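Local coordinates for NimC/NimA family protein (Clostridium acetobutylicum, PDB 2IG6) that binds flavin mononucleotide and is probably an oxidoreductase of the NimC/NimA family, related to the pyridoxamine 5'-phosphate oxidases, at residues Phe33-Asn38 against Arg44-Gly49; Met20-Ala23 against Lys28-Gly31; Asp100-Lys105 against Ser120-Ile125. All blocks are in the same frame, centred on the assembly; numbering follows the deposited sequence. Where two conformers were deposited one is given.

Interaction 1 of 3, residues Phe33-Asn38 against Arg44-Gly49. With FMN (flavin mononucleotide), chain D.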
ATOM      1  N   PHE A  33      -1.589   1.238  -8.242  1.00 35.08           N
ATOM      2  CA  PHE A  33      -1.062   1.862  -7.067  1.00 36.47           C
ATOM      3  C   PHE A  33      -1.837   1.315  -5.867  1.00 36.86           C
ATOM      4  O   PHE A  33      -2.805   0.558  -6.018  1.00 39.09           O
ATOM      5  CB  PHE A  33      -1.073   3.392  -7.160  1.00 37.65           C
ATOM      6  CG  PHE A  33      -2.426   3.969  -7.449  1.00 35.23           C
ATOM      7  CD1 PHE A  33      -2.826   4.197  -8.753  1.00 38.30           C
ATOM      8  CD2 PHE A  33      -3.290   4.302  -6.403  1.00 36.88           C
ATOM      9  CE1 PHE A  33      -4.096   4.745  -9.026  1.00 39.97           C
ATOM     10  CE2 PHE A  33      -4.548   4.854  -6.663  1.00 37.75           C
ATOM     11  CZ  PHE A  33      -4.945   5.083  -7.967  1.00 38.09           C
ATOM     12  N   TYR A  34      -1.350   1.626  -4.675  1.00 35.19           N
ATOM     13  CA  TYR A  34      -1.877   1.032  -3.455  1.00 35.32           C
ATOM     14  C   TYR A  34      -2.463   2.099  -2.539  1.00 36.10           C
ATOM     15  O   TYR A  34      -1.786   3.054  -2.173  1.00 35.89           O
ATOM     16  CB  TYR A  34      -0.799   0.193  -2.775  1.00 33.67           C
ATOM     17  CG  TYR A  34      -0.484  -0.994  -3.659  1.00 33.99           C
ATOM     18  CD1 TYR A  34       0.363  -0.877  -4.755  1.00 34.67           C
ATOM     19  CD2 TYR A  34      -1.092  -2.221  -3.431  1.00 36.40           C
ATOM     20  CE1 TYR A  34       0.610  -1.961  -5.577  1.00 37.13           C
ATOM     21  CE2 TYR A  34      -0.849  -3.293  -4.230  1.00 36.45           C
ATOM     22  CZ  TYR A  34       0.007  -3.169  -5.307  1.00 36.46           C
ATOM     23  OH  TYR A  34       0.213  -4.272  -6.117  1.00 39.43           O
ATOM     24  N   LEU A  35      -3.729   1.899  -2.178  1.00 34.52           N
ATOM     25  CA  LEU A  35      -4.488   2.848  -1.373  1.00 35.24           C
ATOM     26  C   LEU A  35      -4.608   2.325   0.052  1.00 34.00           C
ATOM     27  O   LEU A  35      -5.141   1.213   0.278  1.00 33.51           O
ATOM     28  CB  LEU A  35      -5.886   3.011  -1.942  1.00 35.28           C
ATOM     29  CG  LEU A  35      -6.837   3.861  -1.090  1.00 37.69           C
ATOM     30  CD1 LEU A  35      -6.362   5.271  -1.045  1.00 37.99           C
ATOM     31  CD2 LEU A  35      -8.261   3.761  -1.636  1.00 41.57           C
ATOM     32  N   ALA A  36      -4.046   3.076   0.991  1.00 32.42           N
ATOM     33  CA  ALA A  36      -4.125   2.710   2.396  1.00 33.28           C
ATOM     34  C   ALA A  36      -5.162   3.561   3.126  1.00 34.79           C
ATOM     35  O   ALA A  36      -5.193   4.789   2.995  1.00 35.52           O
ATOM     36  CB  ALA A  36      -2.766   2.841   3.074  1.00 33.66           C
ATOM     37  N   THR A  37      -6.019   2.868   3.877  1.00 33.78           N
ATOM     38  CA  THR A  37      -7.013   3.449   4.760  1.00 35.03           C
ATOM     39  C   THR A  37      -6.833   2.831   6.152  1.00 34.97           C
ATOM     40  O   THR A  37      -5.959   1.999   6.363  1.00 36.22           O
ATOM     41  CB  THR A  37      -8.448   3.107   4.281  1.00 35.55           C
ATOM     42  OG1 THR A  37      -8.546   1.683   4.143  1.00 34.89           O
ATOM     43  CG2 THR A  37      -8.709   3.703   2.934  1.00 35.19           C
ATOM     44  N   ASN A  38      -7.670   3.273   7.083  1.00 36.21           N
ATOM     45  CA  ASN A  38      -7.807   2.710   8.426  1.00 38.04           C
ATOM     46  C   ASN A  38      -9.197   2.121   8.573  1.00 36.47           C
ATOM     47  O   ASN A  38     -10.172   2.677   8.035  1.00 34.92           O
ATOM     48  CB  ASN A  38      -7.740   3.846   9.489  1.00 42.89           C
ATOM     49  CG  ASN A  38      -6.357   4.094   9.976  1.00 47.84           C
ATOM     50  OD1 ASN A  38      -6.068   5.128  10.554  1.00 50.37           O
ATOM     51  ND2 ASN A  38      -5.490   3.131   9.768  1.00 53.08           N
ATOM     52  N   ARG A  44      -5.461  -0.858   6.427  1.00 33.43           N
ATOM     53  CA  ARG A  44      -5.904  -1.625   5.278  1.00 33.32           C
ATOM     54  C   ARG A  44      -5.241  -1.070   4.021  1.00 35.13           C
ATOM     55  O   ARG A  44      -5.061   0.139   3.897  1.00 37.13           O
ATOM     56  CB  ARG A  44      -7.411  -1.489   5.131  1.00 33.29           C
ATOM     57  CG  ARG A  44      -8.243  -2.041   6.268  1.00 33.54           C
ATOM     58  CD  ARG A  44      -8.088  -3.535   6.420  1.00 33.11           C
ATOM     59  NE  ARG A  44      -9.053  -4.078   7.356  1.00 34.93           N
ATOM     60  CZ  ARG A  44      -9.066  -5.341   7.759  1.00 34.65           C
ATOM     61  NH1 ARG A  44      -8.191  -6.204   7.276  1.00 37.32           N
ATOM     62  NH2 ARG A  44      -9.986  -5.765   8.620  1.00 39.43           N
ATOM     63  N   VAL A  45      -4.887  -1.963   3.098  1.00 35.16           N
ATOM     64  CA  VAL A  45      -4.302  -1.582   1.819  1.00 34.46           C
ATOM     65  C   VAL A  45      -4.708  -2.549   0.732  1.00 34.06           C
ATOM     66  O   VAL A  45      -4.832  -3.762   0.964  1.00 34.14           O
ATOM     67  CB  VAL A  45      -2.748  -1.436   1.916  1.00 33.80           C
ATOM     68  CG1 VAL A  45      -2.067  -2.721   2.338  1.00 35.08           C
ATOM     69  CG2 VAL A  45      -2.140  -0.920   0.615  1.00 37.60           C
ATOM     70  N   ARG A  46      -4.918  -2.004  -0.457  1.00 33.21           N
ATOM     71  CA  ARG A  46      -5.345  -2.794  -1.613  1.00 33.16           C
ATOM     72  C   ARG A  46      -4.934  -2.072  -2.883  1.00 35.69           C
ATOM     73  O   ARG A  46      -4.737  -0.861  -2.849  1.00 35.42           O
ATOM     74  CB  ARG A  46      -6.862  -3.030  -1.591  1.00 33.31           C
ATOM     75  CG  ARG A  46      -7.715  -1.868  -2.079  1.00 33.99           C
ATOM     76  CD  ARG A  46      -7.781  -0.773  -1.041  1.00 35.07           C
ATOM     77  NE  ARG A  46      -8.554  -1.180   0.125  1.00 34.28           N
ATOM     78  CZ  ARG A  46      -8.550  -0.591   1.321  1.00 34.33           C
ATOM     79  NH1 ARG A  46      -7.768   0.440   1.588  1.00 35.16           N
ATOM     80  NH2 ARG A  46      -9.370  -1.023   2.250  1.00 35.45           N
ATOM     81  N   PRO A  47      -4.799  -2.811  -3.996  1.00 34.60           N
ATOM     82  CA  PRO A  47      -4.479  -2.162  -5.266  1.00 35.44           C
ATOM     83  C   PRO A  47      -5.660  -1.361  -5.819  1.00 35.41           C
ATOM     84  O   PRO A  47      -6.824  -1.783  -5.723  1.00 37.47           O
ATOM     85  CB  PRO A  47      -4.135  -3.337  -6.186  1.00 35.24           C
ATOM     86  CG  PRO A  47      -4.794  -4.508  -5.616  1.00 37.39           C
ATOM     87  CD  PRO A  47      -4.896  -4.278  -4.140  1.00 34.86           C
ATOM     88  N   PHE A  48      -5.347  -0.176  -6.336  1.00 36.81           N
ATOM     89  CA  PHE A  48      -6.274   0.680  -7.079  1.00 37.07           C
ATOM     90  C   PHE A  48      -5.622   0.968  -8.437  1.00 39.32           C
ATOM     91  O   PHE A  48      -4.416   0.809  -8.613  1.00 37.13           O
ATOM     92  CB  PHE A  48      -6.529   2.002  -6.326  1.00 37.75           C
ATOM     93  CG  PHE A  48      -7.824   2.045  -5.540  1.00 38.36           C
ATOM     94  CD1 PHE A  48      -8.275   0.961  -4.808  1.00 39.18           C
ATOM     95  CD2 PHE A  48      -8.589   3.204  -5.521  1.00 37.49           C
ATOM     96  CE1 PHE A  48      -9.472   1.027  -4.092  1.00 42.43           C
ATOM     97  CE2 PHE A  48      -9.740   3.283  -4.783  1.00 35.74           C
ATOM     98  CZ  PHE A  48     -10.212   2.190  -4.092  1.00 39.74           C
ATOM     99  N   GLY A  49      -6.389   1.401  -9.419  1.00 40.11           N
ATOM    100  CA  GLY A  49      -5.789   1.549 -10.741  1.00 40.42           C
ATOM    101  C   GLY A  49      -6.405   2.546 -11.692  1.00 41.03           C
ATOM    102  O   GLY A  49      -6.079   2.531 -12.858  1.00 43.77           O
TER
HETATM  103  N1  FMN D 339     -11.072  -1.135  -6.621  1.00 28.00           N
HETATM  104  C2  FMN D 339     -11.607   0.142  -6.614  1.00 27.57           C
HETATM  105  O2  FMN D 339     -12.569   0.359  -5.893  1.00 30.26           O
HETATM  106  N3  FMN D 339     -11.042   1.137  -7.382  1.00 23.81           N
HETATM  107  C4  FMN D 339      -9.981   0.881  -8.225  1.00 28.30           C
HETATM  108  O4  FMN D 339      -9.373   1.803  -8.770  1.00 23.98           O
HETATM  109  C4A FMN D 339      -9.435  -0.408  -8.233  1.00 29.13           C
HETATM  110  N5  FMN D 339      -8.369  -0.702  -9.071  1.00 27.21           N
HETATM  111  C5A FMN D 339      -7.819  -1.970  -9.047  1.00 26.60           C
HETATM  112  C6  FMN D 339      -6.723  -2.254  -9.862  1.00 26.78           C
HETATM  113  C7  FMN D 339      -6.169  -3.525  -9.842  1.00 28.07           C
HETATM  114  C7M FMN D 339      -5.039  -3.812 -10.781  1.00 32.30           C
HETATM  115  C8  FMN D 339      -6.716  -4.507  -9.012  1.00 27.64           C
HETATM  116  C8M FMN D 339      -6.047  -5.840  -8.824  1.00 28.09           C
HETATM  117  C9  FMN D 339      -7.812  -4.245  -8.217  1.00 26.72           C
HETATM  118  C9A FMN D 339      -8.367  -2.947  -8.221  1.00 22.19           C
HETATM  119  N10 FMN D 339      -9.455  -2.670  -7.413  1.00 26.16           N
HETATM  120  C10 FMN D 339      -9.994  -1.389  -7.431  1.00 26.94           C
HETATM  121  C1' FMN D 339     -10.185  -3.705  -6.608  1.00 26.71           C
HETATM  122  C2' FMN D 339      -9.789  -3.617  -5.128  1.00 27.40           C
HETATM  123  O2' FMN D 339      -8.401  -3.908  -4.928  1.00 25.37           O
HETATM  124  C3' FMN D 339     -10.666  -4.591  -4.361  1.00 31.53           C
HETATM  125  O3' FMN D 339     -12.049  -4.373  -4.650  1.00 28.71           O
HETATM  126  C4' FMN D 339     -10.424  -4.515  -2.855  1.00 26.33           C
HETATM  127  O4' FMN D 339     -10.953  -5.688  -2.286  1.00 28.85           O
HETATM  128  C5' FMN D 339     -11.133  -3.316  -2.224  1.00 25.05           C
HETATM  129  O5' FMN D 339     -10.699  -3.049  -0.895  1.00 25.83           O
HETATM  130  P   FMN D 339     -11.570  -3.603   0.340  1.00 26.57           P
HETATM  131  O1P FMN D 339     -10.941  -3.214   1.625  1.00 28.09           O
HETATM  132  O2P FMN D 339     -11.626  -5.107   0.193  1.00 26.67           O
HETATM  133  O3P FMN D 339     -12.981  -3.059   0.248  1.00 26.83           O

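Interaction 2 of 3, residues Met20-Ala23 against Lys28-Gly31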
HETATM    1  N   MSE A  20      -1.029  18.544  -8.455  1.00 37.61           N
HETATM    2  CA  MSE A  20      -2.033  17.579  -8.894  1.00 36.52           C
HETATM    3  C   MSE A  20      -1.599  16.947 -10.224  1.00 35.63           C
HETATM    4  O   MSE A  20      -1.610  15.727 -10.355  1.00 35.13           O
HETATM    5  CB  MSE A  20      -3.405  18.245  -9.033  1.00 37.34           C
HETATM    6  CG  MSE A  20      -4.577  17.303  -9.388  1.00 39.32           C
HETATM    7 SE   MSE A  20      -4.690  16.802 -11.267  0.70 42.25          SE
HETATM    8  CE  MSE A  20      -5.122  18.373 -11.890  1.00 43.75           C
ATOM      9  N   LYS A  21      -1.189  17.762 -11.199  1.00 35.60           N
ATOM     10  CA  LYS A  21      -0.851  17.215 -12.514  1.00 36.93           C
ATOM     11  C   LYS A  21       0.328  16.254 -12.428  1.00 36.34           C
ATOM     12  O   LYS A  21       0.363  15.246 -13.131  1.00 36.24           O
ATOM     13  CB  LYS A  21      -0.602  18.328 -13.537  1.00 38.44           C
ATOM     14  CG  LYS A  21      -1.899  19.062 -13.954  1.00 44.05           C
ATOM     15  CD  LYS A  21      -2.877  18.177 -14.780  1.00 49.14           C
ATOM     16  CE  LYS A  21      -2.515  18.120 -16.270  1.00 51.02           C
ATOM     17  NZ  LYS A  21      -2.750  16.773 -16.876  1.00 48.40           N
ATOM     18  N   ARG A  22       1.280  16.558 -11.552  1.00 38.21           N
ATOM     19  CA  ARG A  22       2.442  15.701 -11.353  1.00 37.51           C
ATOM     20  C   ARG A  22       2.052  14.370 -10.729  1.00 35.75           C
ATOM     21  O   ARG A  22       2.496  13.313 -11.172  1.00 36.25           O
ATOM     22  CB  ARG A  22       3.506  16.414 -10.500  1.00 39.18           C
ATOM     23  CG  ARG A  22       4.791  15.603 -10.273  1.00 40.19           C
ATOM     24  CD  ARG A  22       5.370  15.033 -11.590  1.00 43.44           C
ATOM     25  NE  ARG A  22       6.604  14.287 -11.359  1.00 45.28           N
ATOM     26  CZ  ARG A  22       6.989  13.204 -12.031  1.00 45.98           C
ATOM     27  NH1 ARG A  22       6.240  12.681 -12.999  1.00 50.76           N
ATOM     28  NH2 ARG A  22       8.136  12.611 -11.702  1.00 49.27           N
ATOM     29  N   ALA A  23       1.198  14.427  -9.718  1.00 35.98           N
ATOM     30  CA  ALA A  23       0.672  13.221  -9.085  1.00 36.63           C
ATOM     31  C   ALA A  23      -0.123  12.355 -10.090  1.00 36.62           C
ATOM     32  O   ALA A  23       0.068  11.151 -10.154  1.00 37.64           O
ATOM     33  CB  ALA A  23      -0.178  13.578  -7.886  1.00 37.43           C
ATOM     34  N   LYS A  28      -0.362   7.543 -13.265  1.00 39.08           N
ATOM     35  CA  LYS A  28      -0.496   6.921 -14.581  1.00 39.53           C
ATOM     36  C   LYS A  28       0.726   6.096 -14.992  1.00 41.27           C
ATOM     37  O   LYS A  28       0.566   5.020 -15.541  1.00 44.12           O
ATOM     38  CB  LYS A  28      -0.863   7.979 -15.639  1.00 37.92           C
ATOM     39  CG  LYS A  28      -2.276   8.454 -15.478  1.00 41.54           C
ATOM     40  CD  LYS A  28      -2.671   9.415 -16.573  1.00 43.96           C
ATOM     41  CE  LYS A  28      -4.130   9.755 -16.479  1.00 53.98           C
ATOM     42  NZ  LYS A  28      -4.599  10.235 -17.792  1.00 54.84           N
ATOM     43  N   GLU A  29       1.934   6.563 -14.687  1.00 40.52           N
ATOM     44  CA  GLU A  29       3.150   5.802 -14.952  1.00 41.80           C
ATOM     45  C   GLU A  29       3.191   4.519 -14.134  1.00 40.76           C
ATOM     46  O   GLU A  29       3.691   3.498 -14.613  1.00 41.56           O
ATOM     47  CB  GLU A  29       4.417   6.610 -14.626  1.00 42.37           C
ATOM     48  CG  GLU A  29       4.683   7.807 -15.509  1.00 44.74           C
ATOM     49  CD  GLU A  29       5.868   8.662 -15.026  1.00 48.14           C
ATOM     50  OE1 GLU A  29       6.762   8.123 -14.328  1.00 45.31           O
ATOM     51  OE2 GLU A  29       5.911   9.879 -15.346  1.00 54.82           O
ATOM     52  N   CYS A  30       2.707   4.586 -12.892  1.00 39.60           N
ATOM     53  CA  CYS A  30       2.701   3.425 -11.997  1.00 37.27           C
ATOM     54  C   CYS A  30       1.718   2.384 -12.524  1.00 39.57           C
ATOM     55  O   CYS A  30       2.002   1.198 -12.474  1.00 41.57           O
ATOM     56  CB  CYS A  30       2.320   3.832 -10.573  1.00 37.79           C
ATOM     57  SG  CYS A  30       3.553   4.827  -9.797  1.00 41.48           S
ATOM     58  N   GLY A  31       0.573   2.843 -13.009  1.00 40.21           N
ATOM     59  CA  GLY A  31      -0.519   1.987 -13.427  1.00 41.30           C
ATOM     60  C   GLY A  31      -1.293   1.554 -12.211  1.00 40.64           C
ATOM     61  O   GLY A  31      -2.280   2.184 -11.834  1.00 43.29           O
TER
HETATM   62  O   HOH W   1       8.616  10.029 -13.430  1.00 48.66           O

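Interaction 3 of 3, residues Asp100-Lys105 against Ser120-Ile125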
ATOM      1  N   ASP A 100     -20.755  13.416  -5.144  1.00 31.70           N
ATOM      2  CA  ASP A 100     -22.019  12.793  -5.567  1.00 34.06           C
ATOM      3  C   ASP A 100     -22.606  13.339  -6.866  1.00 35.73           C
ATOM      4  O   ASP A 100     -23.711  12.969  -7.218  1.00 38.46           O
ATOM      5  CB  ASP A 100     -23.074  12.971  -4.468  1.00 37.88           C
ATOM      6  CG  ASP A 100     -23.052  11.874  -3.424  1.00 45.47           C
ATOM      7  OD1 ASP A 100     -22.574  10.753  -3.710  1.00 48.27           O
ATOM      8  OD2 ASP A 100     -23.573  12.134  -2.310  1.00 56.30           O
ATOM      9  N   ARG A 101     -21.920  14.265  -7.532  1.00 34.74           N
ATOM     10  CA  ARG A 101     -22.420  14.856  -8.770  1.00 35.91           C
ATOM     11  C   ARG A 101     -22.436  13.862  -9.915  1.00 35.59           C
ATOM     12  O   ARG A 101     -21.422  13.255 -10.245  1.00 34.68           O
ATOM     13  CB  ARG A 101     -21.563  16.039  -9.185  1.00 35.95           C
ATOM     14  CG  ARG A 101     -21.654  17.220  -8.265  1.00 37.87           C
ATOM     15  CD  ARG A 101     -20.809  18.348  -8.809  1.00 38.62           C
ATOM     16  NE  ARG A 101     -19.395  18.023  -8.763  1.00 36.75           N
ATOM     17  CZ  ARG A 101     -18.427  18.775  -9.271  1.00 37.77           C
ATOM     18  NH1 ARG A 101     -18.724  19.912  -9.896  1.00 39.39           N
ATOM     19  NH2 ARG A 101     -17.172  18.397  -9.158  1.00 36.79           N
ATOM     20  N   ARG A 102     -23.589  13.751 -10.562  1.00 36.89           N
ATOM     21  CA  ARG A 102     -23.764  12.831 -11.672  1.00 38.03           C
ATOM     22  C   ARG A 102     -22.776  13.109 -12.800  1.00 37.34           C
ATOM     23  O   ARG A 102     -22.252  12.165 -13.414  1.00 37.09           O
ATOM     24  CB  ARG A 102     -25.199  12.916 -12.187  1.00 37.57           C
ATOM     25  CG  ARG A 102     -25.607  11.803 -13.107  1.00 39.38           C
ATOM     26  CD  ARG A 102     -27.104  11.930 -13.436  1.00 44.40           C
ATOM     27  NE  ARG A 102     -27.611  10.803 -14.211  1.00 47.39           N
ATOM     28  CZ  ARG A 102     -27.420  10.647 -15.519  1.00 53.99           C
ATOM     29  NH1 ARG A 102     -26.726  11.540 -16.223  1.00 55.93           N
ATOM     30  NH2 ARG A 102     -27.931   9.592 -16.136  1.00 54.73           N
ATOM     31  N   GLU A 103     -22.509  14.393 -13.055  1.00 37.26           N
ATOM     32  CA  GLU A 103     -21.613  14.817 -14.143  1.00 40.26           C
ATOM     33  C   GLU A 103     -20.185  14.275 -13.967  1.00 38.11           C
ATOM     34  O   GLU A 103     -19.484  14.004 -14.942  1.00 38.23           O
ATOM     35  CB  GLU A 103     -21.573  16.360 -14.271  1.00 39.46           C
ATOM     36  CG  GLU A 103     -20.614  17.035 -13.253  1.00 43.24           C
ATOM     37  CD  GLU A 103     -20.959  18.489 -12.963  1.00 45.77           C
ATOM     38  OE1 GLU A 103     -22.089  18.717 -12.479  1.00 48.73           O
ATOM     39  OE2 GLU A 103     -20.107  19.399 -13.202  1.00 46.91           O
ATOM     40  N   VAL A 104     -19.748  14.116 -12.724  1.00 38.14           N
ATOM     41  CA  VAL A 104     -18.400  13.607 -12.478  1.00 38.88           C
ATOM     42  C   VAL A 104     -18.329  12.117 -12.792  1.00 38.71           C
ATOM     43  O   VAL A 104     -17.336  11.649 -13.353  1.00 35.72           O
ATOM     44  CB  VAL A 104     -17.896  13.877 -11.042  1.00 40.27           C
ATOM     45  CG1 VAL A 104     -16.437  13.558 -10.951  1.00 39.96           C
ATOM     46  CG2 VAL A 104     -18.110  15.322 -10.666  1.00 45.89           C
ATOM     47  N   LYS A 105     -19.388  11.384 -12.444  1.00 37.03           N
ATOM     48  CA  LYS A 105     -19.481   9.974 -12.786  1.00 37.97           C
ATOM     49  C   LYS A 105     -19.463   9.767 -14.290  1.00 37.87           C
ATOM     50  O   LYS A 105     -18.776   8.861 -14.777  1.00 37.47           O
ATOM     51  CB  LYS A 105     -20.735   9.346 -12.178  1.00 38.30           C
ATOM     52  CG  LYS A 105     -20.685   9.285 -10.670  1.00 39.93           C
ATOM     53  CD  LYS A 105     -22.052   8.975 -10.083  1.00 43.25           C
ATOM     54  CE  LYS A 105     -22.030   9.187  -8.577  1.00 48.00           C
ATOM     55  NZ  LYS A 105     -23.375   9.102  -7.996  1.00 44.56           N
ATOM     56  N   SER A 120     -21.854   1.905 -14.316  1.00 36.22           N
ATOM     57  CA  SER A 120     -22.612   2.787 -15.179  1.00 37.98           C
ATOM     58  C   SER A 120     -23.161   3.926 -14.325  1.00 37.27           C
ATOM     59  O   SER A 120     -23.291   3.785 -13.118  1.00 34.07           O
ATOM     60  CB  SER A 120     -23.735   2.026 -15.903  1.00 39.75           C
ATOM     61  OG  SER A 120     -24.624   1.412 -14.994  1.00 41.13           O
ATOM     62  N   VAL A 121     -23.487   5.047 -14.954  1.00 38.02           N
ATOM     63  CA  VAL A 121     -23.836   6.289 -14.233  0.50 38.48           C
ATOM     64  C   VAL A 121     -24.945   6.098 -13.200  1.00 39.18           C
ATOM     65  O   VAL A 121     -24.917   6.707 -12.136  1.00 42.11           O
ATOM     66  CB  VAL A 121     -24.325   7.445 -15.165  0.50 38.01           C
ATOM     67  CG1 VAL A 121     -24.267   8.786 -14.421  0.50 33.79           C
ATOM     68  CG2 VAL A 121     -23.522   7.529 -16.463  0.50 41.29           C
ATOM     69  N   ASP A 122     -25.939   5.283 -13.531  1.00 40.13           N
ATOM     70  CA  ASP A 122     -27.118   5.162 -12.674  1.00 40.84           C
ATOM     71  C   ASP A 122     -27.191   3.813 -11.996  1.00 40.64           C
ATOM     72  O   ASP A 122     -28.282   3.349 -11.641  1.00 41.09           O
ATOM     73  CB  ASP A 122     -28.392   5.390 -13.488  1.00 42.04           C
ATOM     74  CG  ASP A 122     -28.533   6.818 -13.955  1.00 46.71           C
ATOM     75  OD1 ASP A 122     -28.263   7.747 -13.163  1.00 54.70           O
ATOM     76  OD2 ASP A 122     -28.926   7.015 -15.122  1.00 49.14           O
ATOM     77  N   ASP A 123     -26.042   3.190 -11.785  1.00 38.03           N
ATOM     78  CA  ASP A 123     -26.041   1.863 -11.188  1.00 37.81           C
ATOM     79  C   ASP A 123     -26.225   1.869  -9.673  1.00 37.15           C
ATOM     80  O   ASP A 123     -26.386   0.810  -9.084  1.00 36.85           O
ATOM     81  CB  ASP A 123     -24.808   1.055 -11.601  1.00 37.53           C
ATOM     82  CG  ASP A 123     -23.499   1.598 -11.033  1.00 38.26           C
ATOM     83  OD1 ASP A 123     -23.511   2.517 -10.173  1.00 32.86           O
ATOM     84  OD2 ASP A 123     -22.456   1.085 -11.477  1.00 36.36           O
ATOM     85  N   GLY A 124     -26.212   3.045  -9.050  1.00 36.77           N
ATOM     86  CA  GLY A 124     -26.426   3.155  -7.609  1.00 37.92           C
ATOM     87  C   GLY A 124     -25.248   2.717  -6.734  1.00 37.11           C
ATOM     88  O   GLY A 124     -25.311   2.807  -5.508  1.00 37.93           O
ATOM     89  N   ILE A 125     -24.169   2.239  -7.340  1.00 37.56           N
ATOM     90  CA  ILE A 125     -22.985   1.821  -6.559  1.00 36.98           C
ATOM     91  C   ILE A 125     -21.702   2.586  -6.886  1.00 37.29           C
ATOM     92  O   ILE A 125     -20.836   2.734  -6.018  1.00 37.63           O
ATOM     93  CB  ILE A 125     -22.739   0.293  -6.650  1.00 36.83           C
ATOM     94  CG1 ILE A 125     -22.479  -0.162  -8.088  1.00 39.19           C
ATOM     95  CG2 ILE A 125     -23.943  -0.472  -6.070  1.00 39.18           C
ATOM     96  CD1 ILE A 125     -21.965  -1.568  -8.172  1.00 40.03           C
TER

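Interaction 1 of 3, residues Phe33-Asn38 against Arg44-Gly49
L35 lays its CD2 methyl over one face of the F48 ring, a CH-pi contact 3.6 Å from the centroid, while the opposite face of that ring carries the pyrimidine end of the flavin, N3 lying over the ring centre. Beside them the F33 ring reaches back to F48, its CE2 3.5 Å from F48 CB, with F48 O over one of its faces. The other side of the sheet has Y34 against P47 and A36 against V45, and there the Y34 ring stacks on Y34 of the second subunit. The two strands form an antiparallel beta hairpin of the split-barrel, FMN-binding fold of the pyridoxamine 5'-phosphate oxidase family; F33, L35 and T37 make hydrogen-bonded pairs with F48, R46 and R44. Outward from the rings lies R46, whose chain, bent at chi2 (-75°) and chi3 (-69°), curls its guanidinium back toward strand 33-38. R46 NH1 donates to L35 O and, near the guanidinium plane, to T37 OG1 at 2.9 Å; Q71 OE1 is hydrogen-bonded to both T37 OG1 and R46 NH2. On the cofactor side R46 NE reaches FMN O5' (3.0 Å) and R46 NH2 meets FMN O1P at 2.8 Å, nearly straight. G49 N donates to FMN O4 at 3.1 Å, and P47 O accepts from the ribityl O2'.

Interaction 2 of 3, residues Met20-Ala23 against Lys28-Gly31
R22 sends CG anti to its own backbone N (chi1 -178°) and then bends at chi2 (50°), which carries the guanidinium along the helix toward E29, although the CB of R22 points away from segment 28-31. E29 does the complementary thing: beyond CG its chain is extended (chi2 173°) and reaches back toward R22. The two side chains cross at about a right angle. E29 OE2 lies at the guanidinium edge, near its plane, 3.7 Å from R22 NH1, a long salt bridge. A water closes the remaining gap, accepting from R22 NH2 at 3.1 Å and donating to E29 OE1 at 2.8 Å, so each carboxylate oxygen faces a different nitrogen, one directly and one through solvent. Both residues belong to helix 13-30: R22 sits mid-helix and E29 two turns on, near the C-terminal end, where G31 leaves helical geometry with positive phi. Stronger partners lie outside the pair: R22 NH1 meets E25, R22 NE meets E146, and E29 OE1 accepts from N84. The arginine thus gathers several carboxylates, which probably help balance its charge, while the distance and the bridging water suggest that the attraction between R22 and E29 is probably modest and partly screened.

Interaction 3 of 3, residues Asp100-Lys105 against Ser120-Ile125
R102 and V121 cross at about a right angle where the first turn of helix 102-111 meets a type I beta turn, S120 to D123, in the loop that leads to strand 126-139. In the modelled conformer of V121, one of two, CG1 lies over one face of the R102 guanidinium, 3.8 Å from its plane and near its centre, and also touches R102 CG at 3.6 Å, so a single methyl follows the arginine from its aliphatic stem to its charged end. The R102 side chain leaves the backbone with CG anti to N (chi1 -166°) and is extended from CG to NE, a course that takes it across the valine to D122; chi4 (-78°) then turns the guanidinium, which presents its NE and NH2 side to the carboxylate. R102 NH2 meets D122 OD2 at 2.9 Å and R102 NE meets D122 OD1 at a longer 3.3 Å, both on the syn side of their oxygens. The two planes are 42° apart, so this two-nitrogen salt bridge is twisted rather than flat. R102 NH1 has a second acidic partner in E106, one turn further along the helix. K105 directs its CB toward the turn and runs past V121, K105 CB lying 4.2 Å from V121 CG1. D123 OD2 accepts from S120 N at 3.0 Å; D123 OD1 accepts from F126 N and, closing an Asx turn, from I125 N at 2.9 Å.

In the fold
All three contacts lie in one chain and follow one another in sequence, but only interaction 1 belongs to the cofactor pocket. Interaction 2 stands directly before it: helix 13-30 passes through G31 into strand 33-39, and the two contacts adjoin in the chain with centres 16 Å apart and no further touch. Interaction 3 is more remote, its centre about 22 Å from that of interaction 1 and 24 Å from that of interaction 2. Its K105 side chain is nonetheless about 8 Å from that of V61, a residue of the pocket, and about 13 Å from FMN. FMN is further hydrogen-bonded by V61, S62, K66 and C68, and by R91 of the second subunit.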